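Local coordinates for beta-galactosidase (Streptococcus pneumoniae, PDB 4CUA), which releases terminal beta-linked galactose from glycans as a full-length enzyme, the fragment here being its calcium-containing carbohydrate-binding module, at residues A[139-142]-A[143-146]. Numbering follows the deposited sequence.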
loop_
_atom_site.group_PDB
_atom_site.type_symbol
_atom_site.label_atom_id
_atom_site.label_comp_id
_atom_site.label_asym_id
_atom_site.label_seq_id
_atom_site.Cartn_x
_atom_site.Cartn_y
_atom_site.Cartn_z
ATOM N N GLN A 139 13.355 -13.134 -0.682
ATOM C CA GLN A 139 13.656 -12.034 0.225
ATOM C C GLN A 139 13.313 -10.722 -0.430
ATOM O O GLN A 139 13.625 -10.486 -1.592
ATOM C CB GLN A 139 15.101 -12.014 0.634
ATOM C CG GLN A 139 16.083 -12.098 -0.471
ATOM C CD GLN A 139 17.308 -12.910 -0.075
ATOM O OE1 GLN A 139 17.657 -13.044 1.114
ATOM N NE2 GLN A 139 17.976 -13.457 -1.087
ATOM N N LEU A 140 12.693 -9.844 0.335
ATOM C CA LEU A 140 12.404 -8.507 -0.168
ATOM C C LEU A 140 13.692 -7.760 -0.366
ATOM O O LEU A 140 14.648 -7.884 0.435
ATOM C CB LEU A 140 11.519 -7.781 0.849
ATOM C CG LEU A 140 10.210 -8.455 1.222
ATOM C CD1 LEU A 140 9.433 -7.555 2.186
ATOM C CD2 LEU A 140 9.385 -8.805 0.006
ATOM N N LYS A 141 13.723 -6.921 -1.408
ATOM C CA LYS A 141 14.878 -6.138 -1.725
ATOM C C LYS A 141 14.496 -4.671 -1.943
ATOM O O LYS A 141 13.563 -4.333 -2.678
ATOM C CB LYS A 141 15.551 -6.645 -3.004
ATOM C CG LYS A 141 16.186 -8.025 -2.864
ATOM C CD LYS A 141 17.565 -7.926 -2.210
ATOM C CE LYS A 141 18.132 -9.281 -1.767
ATOM N NZ LYS A 141 17.768 -10.371 -2.724
ATOM N N ALA A 142 15.210 -3.781 -1.294
ATOM C CA ALA A 142 15.089 -2.407 -1.630
ATOM C C ALA A 142 15.749 -2.187 -2.961
ATOM O O ALA A 142 16.651 -2.916 -3.363
ATOM C CB ALA A 142 15.737 -1.524 -0.584
ATOM N N GLY A 143 15.303 -1.148 -3.659
ATOM C CA GLY A 143 15.938 -0.718 -4.903
ATOM C C GLY A 143 15.356 -1.304 -6.181
ATOM O O GLY A 143 15.935 -1.142 -7.235
ATOM N N GLU A 144 14.213 -1.957 -6.087
ATOM C CA GLU A 144 13.543 -2.505 -7.237
ATOM C C GLU A 144 12.099 -2.742 -6.900
ATOM O O GLU A 144 11.742 -2.772 -5.704
ATOM C CB GLU A 144 14.202 -3.833 -7.699
ATOM C CG GLU A 144 14.022 -4.966 -6.728
ATOM C CD GLU A 144 14.861 -6.210 -7.048
ATOM O OE1 GLU A 144 16.051 -6.170 -6.837
ATOM O OE2 GLU A 144 14.253 -7.236 -7.408
HETATM N N MSE A 145 11.268 -2.957 -7.922
HETATM C CA MSE A 145 9.861 -3.348 -7.741
HETATM C C MSE A 145 9.820 -4.799 -7.385
HETATM O O MSE A 145 10.332 -5.662 -8.135
HETATM C CB MSE A 145 9.111 -3.089 -9.023
HETATM C CG MSE A 145 9.055 -1.643 -9.499
HETATM SE SE MSE A 145 8.339 -0.347 -8.197
HETATM C CE MSE A 145 6.489 -0.927 -8.206
ATOM N N ASN A 146 9.275 -5.112 -6.219
ATOM C CA ASN A 146 9.165 -6.500 -5.712
ATOM C C ASN A 146 7.790 -6.987 -6.088
ATOM O O ASN A 146 6.793 -6.383 -5.745
ATOM C CB ASN A 146 9.290 -6.521 -4.170
ATOM C CG ASN A 146 10.703 -6.293 -3.680
ATOM O OD1 ASN A 146 11.257 -7.137 -2.989
ATOM N ND2 ASN A 146 11.333 -5.148 -4.023
HETATM O O HOH W 1 17.479 -4.244 -5.551
#
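Lys141 and Asn146 face each other across a tight reversal of the chain, in which the end-to-end directions of 139-142 and 143-146 diverge by 136° and Leu140 CA stands 6.7 Å from Asn146 CA. The chain turns at Gly143, whose positive phi of 93° belongs to a left-handed conformation open mainly to glycine.

How one asparagine can hold such a turn together is seen at Asn146. With chi1 at -74°, its amide is directed across the bend and lies against the backbone of Lys141, using both of its polar atoms on the same residue. Asn146 OD1 accepts from Lys141 N at 2.9 Å, nearly straight, on a lone pair and in the carbonyl plane. Asn146 ND2 returns the favour to Lys141 O at 2.7 Å, with the acceptor close to the amide plane, so the two bonds together fix the rotation of the group. The same ND2 makes a weak bond to Glu144 O and another weak one to Val81 O, giving the amide nitrogen of the buried Asn146 two further, weak acceptors. Beside the amide, Leu140 crosses at about a right angle, its CB and CD2 each 3.9 Å from Asn146 OD1.

Glu144 OE1 lies 3.9 Å from Lys141 CB, while Lys141 NZ is 6.1 Å from that oxygen, too far for a salt bridge. A water instead donates to both Glu144 OE1 and Ala142 O, tying the carboxylate to the bend.

Backbone hydrogen bonds between Gly143 and Phe83 and between Asn146 and Val81 join the turn to strand 70-83. This is a loop whose bend is bridged by the carboxamide of Asn146, running into strand 145-155 of the antiparallel beta-sheet, at the surface of a galactose-binding-like domain of the kind common among carbohydrate-binding modules.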